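Local coordinates for protein 2-dehydropantoate 2-reductase, putative (Enterococcus faecalis, PDB 2EW2) that probably catalyses the NADPH-dependent reduction of ketopantoate (2-dehydropantoate) to pantoate, a step on the way to pantothenate, at residues 18-23 against 54-59; 75-80 against 161-166; 283-288 against 297-302. All blocks are in the same frame, centred on the assembly; numbering follows the deposited sequence.

Contact 1: 18-23 against 54-59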
ATOM      1  N   LEU B  18      29.725  10.922 -25.808  1.00 24.03           N
ATOM      2  CA  LEU B  18      29.028  11.950 -26.572  1.00 24.93           C
ATOM      3  C   LEU B  18      29.925  13.176 -26.759  1.00 24.78           C
ATOM      4  O   LEU B  18      29.986  13.743 -27.848  1.00 25.09           O
ATOM      5  CB  LEU B  18      27.692  12.340 -25.905  1.00 25.23           C
ATOM      6  CG  LEU B  18      26.648  11.242 -25.628  1.00 27.68           C
ATOM      7  CD1 LEU B  18      25.234  11.808 -25.537  1.00 29.11           C
ATOM      8  CD2 LEU B  18      26.691  10.101 -26.617  1.00 28.40           C
ATOM      9  N   GLY B  19      30.631  13.568 -25.706  1.00 24.45           N
ATOM     10  CA  GLY B  19      31.529  14.716 -25.778  1.00 25.40           C
ATOM     11  C   GLY B  19      32.624  14.595 -26.830  1.00 25.86           C
ATOM     12  O   GLY B  19      32.811  15.498 -27.653  1.00 26.14           O
ATOM     13  N   ILE B  20      33.364  13.494 -26.778  1.00 25.95           N
ATOM     14  CA  ILE B  20      34.420  13.203 -27.751  1.00 26.73           C
ATOM     15  C   ILE B  20      33.908  13.210 -29.197  1.00 26.37           C
ATOM     16  O   ILE B  20      34.501  13.847 -30.063  1.00 25.98           O
ATOM     17  CB  ILE B  20      35.102  11.835 -27.465  1.00 26.63           C
ATOM     18  CG1 ILE B  20      35.965  11.943 -26.207  1.00 28.30           C
ATOM     19  CG2 ILE B  20      35.994  11.423 -28.662  1.00 28.10           C
ATOM     20  CD1 ILE B  20      36.427  10.614 -25.621  1.00 27.44           C
HETATM   21  N   MSE B  21      32.824  12.478 -29.433  1.00 25.97           N
HETATM   22  CA  MSE B  21      32.268  12.295 -30.762  1.00 27.04           C
HETATM   23  C   MSE B  21      31.703  13.599 -31.331  1.00 25.96           C
HETATM   24  O   MSE B  21      31.901  13.898 -32.504  1.00 25.36           O
HETATM   25  CB  MSE B  21      31.216  11.184 -30.742  1.00 26.42           C
HETATM   26  CG  MSE B  21      31.789   9.810 -30.366  1.00 26.44           C
HETATM   27 SE   MSE B  21      30.457   8.370 -30.478  0.85 32.89          SE
HETATM   28  CE  MSE B  21      30.249   8.275 -32.388  1.00 27.08           C
ATOM     29  N   LEU B  22      31.015  14.378 -30.492  1.00 25.48           N
ATOM     30  CA  LEU B  22      30.521  15.695 -30.908  1.00 24.71           C
ATOM     31  C   LEU B  22      31.662  16.692 -31.142  1.00 25.32           C
ATOM     32  O   LEU B  22      31.550  17.586 -31.983  1.00 25.05           O
ATOM     33  CB  LEU B  22      29.512  16.240 -29.888  1.00 23.85           C
ATOM     34  CG  LEU B  22      28.145  15.545 -29.886  1.00 22.69           C
ATOM     35  CD1 LEU B  22      27.374  15.875 -28.596  1.00 19.90           C
ATOM     36  CD2 LEU B  22      27.329  15.918 -31.145  1.00 19.79           C
ATOM     37  N   HIS B  23      32.751  16.528 -30.395  1.00 26.32           N
ATOM     38  CA  HIS B  23      33.954  17.324 -30.576  1.00 27.96           C
ATOM     39  C   HIS B  23      34.601  16.981 -31.922  1.00 28.59           C
ATOM     40  O   HIS B  23      35.019  17.871 -32.666  1.00 28.72           O
ATOM     41  CB  HIS B  23      34.932  17.102 -29.416  1.00 28.16           C
ATOM     42  CG  HIS B  23      36.268  17.760 -29.611  1.00 30.31           C
ATOM     43  ND1 HIS B  23      36.454  19.123 -29.487  1.00 30.96           N
ATOM     44  CD2 HIS B  23      37.483  17.240 -29.908  1.00 30.98           C
ATOM     45  CE1 HIS B  23      37.726  19.412 -29.701  1.00 32.43           C
ATOM     46  NE2 HIS B  23      38.369  18.288 -29.964  1.00 32.20           N
ATOM     47  N   GLU B  54      41.858   2.478 -30.674  1.00 41.48           N
ATOM     48  CA  GLU B  54      42.740   3.622 -30.951  1.00 42.45           C
ATOM     49  C   GLU B  54      42.621   4.643 -29.841  1.00 41.88           C
ATOM     50  O   GLU B  54      41.510   4.957 -29.400  1.00 41.99           O
ATOM     51  CB  GLU B  54      42.380   4.312 -32.275  1.00 42.10           C
ATOM     52  CG  GLU B  54      42.342   3.403 -33.504  1.00 44.60           C
ATOM     53  CD  GLU B  54      42.280   4.184 -34.825  1.00 45.06           C
ATOM     54  OE1 GLU B  54      41.291   4.929 -35.053  1.00 47.24           O
ATOM     55  OE2 GLU B  54      43.226   4.039 -35.640  1.00 48.56           O
ATOM     56  N   GLU B  55      43.756   5.182 -29.406  1.00 41.47           N
ATOM     57  CA  GLU B  55      43.742   6.273 -28.443  1.00 41.33           C
ATOM     58  C   GLU B  55      43.321   7.587 -29.100  1.00 40.42           C
ATOM     59  O   GLU B  55      43.902   8.016 -30.086  1.00 40.16           O
ATOM     60  CB  GLU B  55      45.089   6.421 -27.738  1.00 41.93           C
ATOM     61  CG  GLU B  55      45.211   7.718 -26.934  1.00 44.07           C
ATOM     62  CD  GLU B  55      46.107   7.582 -25.729  1.00 46.24           C
ATOM     63  OE1 GLU B  55      47.076   8.364 -25.623  1.00 48.11           O
ATOM     64  OE2 GLU B  55      45.845   6.690 -24.890  1.00 47.39           O
ATOM     65  N   VAL B  56      42.282   8.194 -28.546  1.00 39.31           N
ATOM     66  CA  VAL B  56      41.805   9.497 -28.964  1.00 38.38           C
ATOM     67  C   VAL B  56      41.890  10.406 -27.739  1.00 37.62           C
ATOM     68  O   VAL B  56      41.483  10.009 -26.639  1.00 37.66           O
ATOM     69  CB  VAL B  56      40.343   9.402 -29.461  1.00 38.29           C
ATOM     70  CG1 VAL B  56      39.705  10.781 -29.600  1.00 38.32           C
ATOM     71  CG2 VAL B  56      40.285   8.653 -30.787  1.00 39.26           C
ATOM     72  N   VAL B  57      42.446  11.604 -27.920  1.00 36.41           N
ATOM     73  CA  VAL B  57      42.514  12.599 -26.841  1.00 35.37           C
ATOM     74  C   VAL B  57      41.736  13.840 -27.276  1.00 35.01           C
ATOM     75  O   VAL B  57      41.855  14.284 -28.416  1.00 34.94           O
ATOM     76  CB  VAL B  57      43.974  12.963 -26.455  1.00 35.52           C
ATOM     77  CG1 VAL B  57      44.010  13.965 -25.317  1.00 35.30           C
ATOM     78  CG2 VAL B  57      44.784  11.705 -26.072  1.00 35.24           C
ATOM     79  N   ALA B  58      40.918  14.385 -26.378  1.00 34.31           N
ATOM     80  CA  ALA B  58      40.124  15.572 -26.686  1.00 33.52           C
ATOM     81  C   ALA B  58      40.351  16.583 -25.585  1.00 33.09           C
ATOM     82  O   ALA B  58      40.042  16.321 -24.427  1.00 33.20           O
ATOM     83  CB  ALA B  58      38.647  15.220 -26.804  1.00 33.48           C
ATOM     84  N   ASN B  59      40.928  17.725 -25.935  1.00 32.91           N
ATOM     85  CA  ASN B  59      41.177  18.753 -24.941  1.00 32.88           C
ATOM     86  C   ASN B  59      39.927  19.603 -24.774  1.00 31.71           C
ATOM     87  O   ASN B  59      39.740  20.592 -25.461  1.00 32.03           O
ATOM     88  CB  ASN B  59      42.394  19.598 -25.310  1.00 33.69           C
ATOM     89  CG  ASN B  59      43.638  18.759 -25.502  1.00 36.96           C
ATOM     90  OD1 ASN B  59      44.420  18.562 -24.564  1.00 41.08           O
ATOM     91  ND2 ASN B  59      43.823  18.234 -26.717  1.00 40.04           N
TER
HETATM   92  O   HOH W   1      41.417  18.296 -28.925  1.00 43.83           O
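Ile-20 and His-23 of helix 18-23 meet Val-56 and Ala-58 of strand 54-58 where the two short axes pass 9.2 Å apart at nearly a right angle (82°), with the CA atoms of Ile-20 and Ala-58 only 6.3 Å from each other. Strand alternation chooses the partners: Val-56 and Ala-58 turn their CB atoms to the helix, whereas Val-57 between them points away. The methyl CG2 of Ile-20 comes within 3.9 Å of CG1 of Val-56, the two branched side chains lying at a slant to each other. The other branch of Ile-20, through CG1, passes more loosely by the CB of Ala-58. This is a join between two parts of a Rossmann-type nucleotide-binding domain: helix 13-24 follows the first strand and a glycine-rich turn of GxGxxG pattern, and strand 54-58 is an outer strand of a small second sheet. Ile-20 also touches Leu-47 and Ala-49 on the neighbouring strand 47-51, so one isoleucine spans two strands of that sheet. At the more open end of the contact, His-23 has CG anti to its backbone N (chi1 173°), and this swings the imidazole toward the strand, beside the methyl of Ala-58; its CD2 lies 3.9 Å from the CB of Ala-58, set obliquely to the ring. No direct hydrogen bond joins the segments, but a water molecule bridges them, accepting the backbone N-H of Asn-59 at 3.1 Å from N and hydrogen-bonding NE2 of His-23 at 3.2 Å.

Contact 2: 75-80 against 161-166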
ATOM      1  N   VAL B  75      24.996  28.244 -24.134  1.00 23.06           N
ATOM      2  CA  VAL B  75      25.032  27.147 -25.101  1.00 21.63           C
ATOM      3  C   VAL B  75      23.683  26.931 -25.781  1.00 21.12           C
ATOM      4  O   VAL B  75      22.637  27.370 -25.283  1.00 20.37           O
ATOM      5  CB  VAL B  75      25.523  25.824 -24.450  1.00 22.23           C
ATOM      6  CG1 VAL B  75      26.945  25.980 -23.913  1.00 21.67           C
ATOM      7  CG2 VAL B  75      24.573  25.379 -23.330  1.00 21.45           C
ATOM      8  N   ASP B  76      23.723  26.254 -26.922  1.00 19.92           N
ATOM      9  CA  ASP B  76      22.525  25.917 -27.672  1.00 20.05           C
ATOM     10  C   ASP B  76      21.830  24.672 -27.106  1.00 19.24           C
ATOM     11  O   ASP B  76      20.610  24.552 -27.172  1.00 19.33           O
ATOM     12  CB  ASP B  76      22.894  25.672 -29.140  1.00 20.10           C
ATOM     13  CG  ASP B  76      23.704  26.832 -29.748  1.00 23.52           C
ATOM     14  OD1 ASP B  76      23.203  27.972 -29.705  1.00 26.22           O
ATOM     15  OD2 ASP B  76      24.826  26.609 -30.255  1.00 23.73           O
ATOM     16  N   LEU B  77      22.619  23.725 -26.601  1.00 18.98           N
ATOM     17  CA  LEU B  77      22.098  22.407 -26.202  1.00 18.92           C
ATOM     18  C   LEU B  77      22.786  21.950 -24.948  1.00 18.90           C
ATOM     19  O   LEU B  77      24.003  22.053 -24.835  1.00 19.10           O
ATOM     20  CB  LEU B  77      22.308  21.349 -27.299  1.00 18.88           C
ATOM     21  CG  LEU B  77      21.883  19.890 -27.021  1.00 18.73           C
ATOM     22  CD1 LEU B  77      20.357  19.782 -26.863  1.00 16.61           C
ATOM     23  CD2 LEU B  77      22.389  18.932 -28.115  1.00 18.20           C
ATOM     24  N   ILE B  78      22.003  21.441 -24.006  1.00 18.21           N
ATOM     25  CA  ILE B  78      22.560  20.740 -22.863  1.00 18.28           C
ATOM     26  C   ILE B  78      22.090  19.291 -22.966  1.00 18.62           C
ATOM     27  O   ILE B  78      20.907  19.035 -23.206  1.00 18.80           O
ATOM     28  CB  ILE B  78      22.127  21.357 -21.504  1.00 18.63           C
ATOM     29  CG1 ILE B  78      22.583  22.819 -21.401  1.00 18.17           C
ATOM     30  CG2 ILE B  78      22.729  20.547 -20.291  1.00 17.28           C
ATOM     31  CD1 ILE B  78      21.899  23.580 -20.253  1.00 17.76           C
ATOM     32  N   ILE B  79      23.032  18.362 -22.831  1.00 18.64           N
ATOM     33  CA  ILE B  79      22.710  16.949 -22.786  1.00 18.95           C
ATOM     34  C   ILE B  79      22.778  16.503 -21.332  1.00 19.07           C
ATOM     35  O   ILE B  79      23.832  16.566 -20.711  1.00 18.45           O
ATOM     36  CB  ILE B  79      23.649  16.078 -23.654  1.00 19.10           C
ATOM     37  CG1 ILE B  79      23.513  16.480 -25.126  1.00 19.44           C
ATOM     38  CG2 ILE B  79      23.294  14.578 -23.440  1.00 17.72           C
ATOM     39  CD1 ILE B  79      24.699  16.067 -26.035  1.00 18.88           C
ATOM     40  N   ALA B  80      21.634  16.074 -20.803  1.00 19.45           N
ATOM     41  CA  ALA B  80      21.514  15.689 -19.402  1.00 20.55           C
ATOM     42  C   ALA B  80      21.777  14.191 -19.200  1.00 21.91           C
ATOM     43  O   ALA B  80      21.038  13.357 -19.719  1.00 21.31           O
ATOM     44  CB  ALA B  80      20.126  16.050 -18.886  1.00 19.94           C
ATOM     45  N   LYS B 161       9.993  20.733 -32.426  1.00 20.12           N
ATOM     46  CA  LYS B 161      10.234  19.757 -33.504  1.00 20.98           C
ATOM     47  C   LYS B 161      11.374  20.139 -34.433  1.00 21.63           C
ATOM     48  O   LYS B 161      12.215  19.287 -34.757  1.00 21.37           O
ATOM     49  CB  LYS B 161       8.976  19.509 -34.321  1.00 21.08           C
ATOM     50  CG  LYS B 161       9.193  18.633 -35.583  1.00 22.28           C
ATOM     51  CD  LYS B 161       9.536  17.197 -35.213  1.00 21.66           C
ATOM     52  CE  LYS B 161       9.624  16.283 -36.431  1.00 22.56           C
ATOM     53  NZ  LYS B 161       8.263  15.997 -36.982  1.00 24.36           N
ATOM     54  N   LYS B 162      11.390  21.402 -34.878  1.00 22.07           N
ATOM     55  CA  LYS B 162      12.414  21.854 -35.827  1.00 22.76           C
ATOM     56  C   LYS B 162      13.809  21.705 -35.222  1.00 21.56           C
ATOM     57  O   LYS B 162      14.728  21.187 -35.864  1.00 20.93           O
ATOM     58  CB  LYS B 162      12.150  23.303 -36.259  1.00 23.37           C
ATOM     59  CG  LYS B 162      13.051  23.800 -37.409  1.00 25.01           C
ATOM     60  CD  LYS B 162      12.803  25.298 -37.672  1.00 25.70           C
ATOM     61  CE  LYS B 162      13.721  25.845 -38.780  1.00 30.51           C
ATOM     62  NZ  LYS B 162      13.680  27.357 -38.848  1.00 34.93           N
ATOM     63  N   PHE B 163      13.968  22.148 -33.980  1.00 20.77           N
ATOM     64  CA  PHE B 163      15.254  22.017 -33.319  1.00 20.92           C
ATOM     65  C   PHE B 163      15.650  20.577 -33.023  1.00 20.51           C
ATOM     66  O   PHE B 163      16.823  20.233 -33.142  1.00 20.95           O
ATOM     67  CB  PHE B 163      15.334  22.851 -32.045  1.00 21.86           C
ATOM     68  CG  PHE B 163      16.738  23.012 -31.537  1.00 22.81           C
ATOM     69  CD1 PHE B 163      17.569  23.997 -32.060  1.00 25.11           C
ATOM     70  CD2 PHE B 163      17.243  22.162 -30.556  1.00 24.08           C
ATOM     71  CE1 PHE B 163      18.881  24.135 -31.590  1.00 26.81           C
ATOM     72  CE2 PHE B 163      18.548  22.297 -30.084  1.00 24.44           C
ATOM     73  CZ  PHE B 163      19.361  23.272 -30.593  1.00 24.82           C
ATOM     74  N   ALA B 164      14.686  19.734 -32.657  1.00 19.59           N
ATOM     75  CA  ALA B 164      14.956  18.301 -32.510  1.00 19.64           C
ATOM     76  C   ALA B 164      15.586  17.739 -33.799  1.00 20.22           C
ATOM     77  O   ALA B 164      16.554  16.974 -33.744  1.00 20.03           O
ATOM     78  CB  ALA B 164      13.666  17.535 -32.169  1.00 19.09           C
ATOM     79  N   LEU B 165      15.027  18.126 -34.951  1.00 20.55           N
ATOM     80  CA  LEU B 165      15.530  17.682 -36.250  1.00 21.25           C
ATOM     81  C   LEU B 165      16.956  18.173 -36.494  1.00 21.21           C
ATOM     82  O   LEU B 165      17.786  17.435 -37.049  1.00 21.30           O
ATOM     83  CB  LEU B 165      14.571  18.100 -37.380  1.00 21.41           C
ATOM     84  CG  LEU B 165      13.221  17.358 -37.404  1.00 20.91           C
ATOM     85  CD1 LEU B 165      12.345  17.854 -38.555  1.00 24.52           C
ATOM     86  CD2 LEU B 165      13.414  15.867 -37.521  1.00 23.44           C
ATOM     87  N   GLU B 166      17.229  19.398 -36.054  0.60 21.53           N
ATOM     88  CA  GLU B 166      18.557  20.002 -36.135  0.60 22.00           C
ATOM     89  C   GLU B 166      19.590  19.271 -35.269  0.60 21.65           C
ATOM     90  O   GLU B 166      20.741  19.091 -35.672  0.60 20.91           O
ATOM     91  CB  GLU B 166      18.472  21.492 -35.775  0.60 21.93           C
ATOM     92  CG  GLU B 166      17.913  22.339 -36.934  0.60 23.80           C
ATOM     93  CD  GLU B 166      17.406  23.724 -36.526  0.60 24.42           C
ATOM     94  OE1 GLU B 166      17.681  24.186 -35.390  0.60 28.41           O
ATOM     95  OE2 GLU B 166      16.717  24.356 -37.364  0.60 27.93           O
TER
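The benzene ring of Phe-163, on the first turn of helix 161-173, turns its far end, CE2 and CZ, to residues 75-80: CD1 of Leu-77 sits at the edge, near the ring plane and 4.5 Å from CE2, while the backbone O of Asp-76 approaches CZ obliquely at 3.9 Å. The ring is also stacked with that of Tyr-103 on the adjoining strand 103-106. Met-4 touches Phe-163 as well. A chi1 of -165°, which sets CG opposite the main-chain nitrogen, sends the phenyl group out from the helix to cover the distance between backbones whose nearest CA atoms, those of Leu-77 and Phe-163, are 9.9 Å apart. Leu-77 answers from the strand with its CB directed at the helix.

The fold explains the meeting. Strand 77-80 runs inside the large sheet of the Rossmann-type domain, with parallel neighbours 5-9 and 103-106. Helix 161-173 is the crossover of a beta-alpha-beta unit joining the parallel strands 151-155 and 178-180, and it covers one face of that sheet. Ile-78, between Leu-77 and Ile-79, instead packs on helix 84-94. The carboxylate of Asp-76 takes a hydrogen bond at OD2 from the backbone N of Lys-5, so this oxygen is held by strand 5-9.

Neither a hydrogen bond nor a salt bridge crosses between the segments, and only 97 Å² of surface is buried. Phe-163 is the one residue of 161-166 that touches 75-80. The contact is therefore small and mostly apolar, with little directional demand, although the carbonyl O of Asp-76 may be weakly attracted to the ring hydrogens near it.

Contact 3: 283-288 against 297-302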
ATOM      1  N   GLY B 283       6.679   7.424  -7.497  1.00 19.56           N
ATOM      2  CA  GLY B 283       6.722   8.779  -6.923  1.00 19.86           C
ATOM      3  C   GLY B 283       6.479   9.861  -7.976  1.00 20.05           C
ATOM      4  O   GLY B 283       5.881  10.885  -7.693  1.00 20.49           O
ATOM      5  N   ALA B 284       6.925   9.607  -9.198  1.00 19.74           N
ATOM      6  CA  ALA B 284       6.791  10.537 -10.311  1.00 19.34           C
ATOM      7  C   ALA B 284       5.344  10.603 -10.821  1.00 19.00           C
ATOM      8  O   ALA B 284       4.819  11.691 -11.066  1.00 19.29           O
ATOM      9  CB  ALA B 284       7.741  10.131 -11.413  1.00 19.86           C
ATOM     10  N   VAL B 285       4.686   9.450 -10.926  1.00 18.36           N
ATOM     11  CA  VAL B 285       3.251   9.389 -11.259  1.00 18.31           C
ATOM     12  C   VAL B 285       2.433  10.138 -10.201  1.00 18.30           C
ATOM     13  O   VAL B 285       1.502  10.883 -10.513  1.00 17.62           O
ATOM     14  CB  VAL B 285       2.756   7.909 -11.334  1.00 18.75           C
ATOM     15  CG1 VAL B 285       1.286   7.840 -11.659  1.00 18.13           C
ATOM     16  CG2 VAL B 285       3.554   7.126 -12.354  1.00 18.35           C
ATOM     17  N   TRP B 286       2.784   9.909  -8.945  1.00 18.35           N
ATOM     18  CA  TRP B 286       2.110  10.538  -7.813  1.00 19.42           C
ATOM     19  C   TRP B 286       2.290  12.074  -7.869  1.00 19.60           C
ATOM     20  O   TRP B 286       1.304  12.824  -7.780  1.00 19.72           O
ATOM     21  CB  TRP B 286       2.641   9.923  -6.502  1.00 18.88           C
ATOM     22  CG  TRP B 286       2.052  10.454  -5.215  1.00 19.56           C
ATOM     23  CD1 TRP B 286       0.865  11.128  -5.051  1.00 20.38           C
ATOM     24  CD2 TRP B 286       2.618  10.312  -3.899  1.00 18.98           C
ATOM     25  NE1 TRP B 286       0.677  11.428  -3.711  1.00 19.60           N
ATOM     26  CE2 TRP B 286       1.740  10.943  -2.991  1.00 19.47           C
ATOM     27  CE3 TRP B 286       3.795   9.722  -3.403  1.00 19.37           C
ATOM     28  CZ2 TRP B 286       2.001  11.000  -1.613  1.00 19.48           C
ATOM     29  CZ3 TRP B 286       4.051   9.775  -2.037  1.00 17.83           C
ATOM     30  CH2 TRP B 286       3.163  10.417  -1.159  1.00 19.43           C
ATOM     31  N   ARG B 287       3.525  12.537  -8.044  1.00 19.84           N
ATOM     32  CA  ARG B 287       3.779  13.993  -8.197  1.00 21.70           C
ATOM     33  C   ARG B 287       2.953  14.597  -9.350  1.00 20.61           C
ATOM     34  O   ARG B 287       2.262  15.608  -9.175  1.00 20.64           O
ATOM     35  CB  ARG B 287       5.278  14.273  -8.383  1.00 21.46           C
ATOM     36  CG  ARG B 287       5.649  15.756  -8.381  1.00 24.82           C
ATOM     37  CD  ARG B 287       7.106  15.998  -8.802  1.00 25.35           C
ATOM     38  NE  ARG B 287       7.359  15.558 -10.181  1.00 31.36           N
ATOM     39  CZ  ARG B 287       8.121  14.518 -10.513  1.00 32.58           C
ATOM     40  NH1 ARG B 287       8.281  14.195 -11.795  1.00 33.19           N
ATOM     41  NH2 ARG B 287       8.728  13.802  -9.568  1.00 32.91           N
ATOM     42  N   LYS B 288       2.991  13.964 -10.515  1.00 20.52           N
ATOM     43  CA  LYS B 288       2.217  14.459 -11.669  1.00 20.27           C
ATOM     44  C   LYS B 288       0.719  14.433 -11.416  1.00 20.69           C
ATOM     45  O   LYS B 288       0.026  15.397 -11.728  1.00 19.75           O
ATOM     46  CB  LYS B 288       2.526  13.647 -12.924  1.00 19.98           C
ATOM     47  CG  LYS B 288       3.928  13.868 -13.493  1.00 19.60           C
ATOM     48  CD  LYS B 288       4.179  12.898 -14.670  1.00 20.08           C
ATOM     49  CE  LYS B 288       5.546  13.187 -15.334  1.00 20.97           C
ATOM     50  NZ  LYS B 288       5.582  14.501 -16.094  1.00 19.31           N
ATOM     51  N   PRO B 297      -3.637   6.771  -5.783  1.00 17.12           N
ATOM     52  CA  PRO B 297      -3.410   6.302  -4.414  1.00 16.74           C
ATOM     53  C   PRO B 297      -2.540   5.036  -4.275  1.00 16.60           C
ATOM     54  O   PRO B 297      -1.781   4.931  -3.316  1.00 17.50           O
ATOM     55  CB  PRO B 297      -4.838   6.032  -3.917  1.00 16.55           C
ATOM     56  CG  PRO B 297      -5.587   5.668  -5.187  1.00 15.76           C
ATOM     57  CD  PRO B 297      -5.055   6.638  -6.173  1.00 16.72           C
ATOM     58  N   PHE B 298      -2.652   4.076  -5.189  1.00 16.94           N
ATOM     59  CA  PHE B 298      -1.771   2.891  -5.101  1.00 17.43           C
ATOM     60  C   PHE B 298      -0.306   3.296  -5.286  1.00 17.27           C
ATOM     61  O   PHE B 298       0.567   2.829  -4.553  1.00 17.58           O
ATOM     62  CB  PHE B 298      -2.174   1.799  -6.090  1.00 16.59           C
ATOM     63  CG  PHE B 298      -3.330   0.936  -5.623  1.00 17.62           C
ATOM     64  CD1 PHE B 298      -4.441   1.497  -4.979  1.00 17.85           C
ATOM     65  CD2 PHE B 298      -3.308  -0.449  -5.840  1.00 15.80           C
ATOM     66  CE1 PHE B 298      -5.531   0.674  -4.570  1.00 16.48           C
ATOM     67  CE2 PHE B 298      -4.389  -1.272  -5.428  1.00 15.61           C
ATOM     68  CZ  PHE B 298      -5.488  -0.704  -4.803  1.00 16.19           C
ATOM     69  N   CYS B 299      -0.040   4.187  -6.234  1.00 16.71           N
ATOM     70  CA  CYS B 299       1.333   4.730  -6.391  1.00 16.76           C
ATOM     71  C   CYS B 299       1.805   5.414  -5.135  1.00 16.38           C
ATOM     72  O   CYS B 299       2.940   5.227  -4.727  1.00 16.27           O
ATOM     73  CB  CYS B 299       1.446   5.708  -7.587  1.00 16.60           C
ATOM     74  SG  CYS B 299       1.468   4.860  -9.161  1.00 18.00           S
ATOM     75  N   ALA B 300       0.924   6.209  -4.521  1.00 17.08           N
ATOM     76  CA  ALA B 300       1.260   6.955  -3.306  1.00 17.14           C
ATOM     77  C   ALA B 300       1.554   6.023  -2.138  1.00 17.06           C
ATOM     78  O   ALA B 300       2.558   6.169  -1.453  1.00 16.69           O
ATOM     79  CB  ALA B 300       0.126   7.935  -2.939  1.00 17.03           C
HETATM   80  N   MSE B 301       0.684   5.044  -1.920  1.00 18.06           N
HETATM   81  CA  MSE B 301       0.893   4.113  -0.823  1.00 19.05           C
HETATM   82  C   MSE B 301       2.128   3.256  -1.036  1.00 17.72           C
HETATM   83  O   MSE B 301       2.890   3.027  -0.114  1.00 17.84           O
HETATM   84  CB  MSE B 301      -0.316   3.207  -0.620  1.00 18.30           C
HETATM   85  CG  MSE B 301      -0.114   2.321   0.609  1.00 19.51           C
HETATM   86 SE   MSE B 301      -1.656   1.218   1.091  0.85 25.26          SE
HETATM   87  CE  MSE B 301      -2.606   1.246  -0.366  1.00 27.38           C
ATOM     88  N   LEU B 302       2.318   2.782  -2.256  1.00 17.84           N
ATOM     89  CA  LEU B 302       3.470   1.934  -2.546  1.00 17.65           C
ATOM     90  C   LEU B 302       4.754   2.713  -2.328  1.00 17.89           C
ATOM     91  O   LEU B 302       5.715   2.197  -1.730  1.00 18.13           O
ATOM     92  CB  LEU B 302       3.391   1.387  -3.968  1.00 17.22           C
ATOM     93  CG  LEU B 302       4.423   0.313  -4.351  1.00 17.58           C
ATOM     94  CD1 LEU B 302       4.327  -0.902  -3.396  1.00 15.65           C
ATOM     95  CD2 LEU B 302       4.202  -0.078  -5.813  1.00 17.38           C
TER
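Val-285 is the first residue of helix 283-288 to bear on helix 297-302: its CG1 methyl lies 3.9 Å from SG of Cys-299. The sulfur sits close to CB of Val-285 as well, so it rests against the base of the valine and not only its tip. Next comes Trp-286, whose side chain leaves the helix fully extended from N to CG (chi1 -180°) and so heads for the partner helix, while chi2 of 20° turns the face of the indole to Ala-300. The methyl of Ala-300 stands over that face, its CB 3.5 Å from the centre of the five-membered ring and only 14° off the ring normal, a CH-pi contact. CE2 is the ring atom nearest to CB, at 3.4 Å, while the six-membered ring extends over CA of Ala-300. This small residue lets the backbones close to 5.8 Å between the CA atoms of Trp-286 and Ala-300. Arg-287 and Lys-288 turn off the interface into salt bridges with Asp-115, Lys-288 also pairing with Glu-114 and Glu-236. The pair forms a helical hairpin of the C-terminal domain, with Val-285 and Phe-298 packed on helix 218-235 and Met-301 against Met-301 of the second subunit.

The three contacts follow one another along the chain, but only two of them touch. Contacts 1 and 2, with centres 20 Å apart, share the packing of the Rossmann-type domain: CD1 of Leu-22 lies 3.7 Å from CD1 of Ile-79, and CD1 of Leu-18 is 4.0 Å from CG2 of Ile-79. Contact 3 belongs to the helical C-terminal domain, its centre about 41 Å from that of contact 1, across the chain's centre, and about 31 Å from that of contact 2. In ketopantoate reductases the active site lies in the cleft between these domains. All three lie away from the magnesium ligand Glu-311, although helix 297-313 carries both it and part of contact 3.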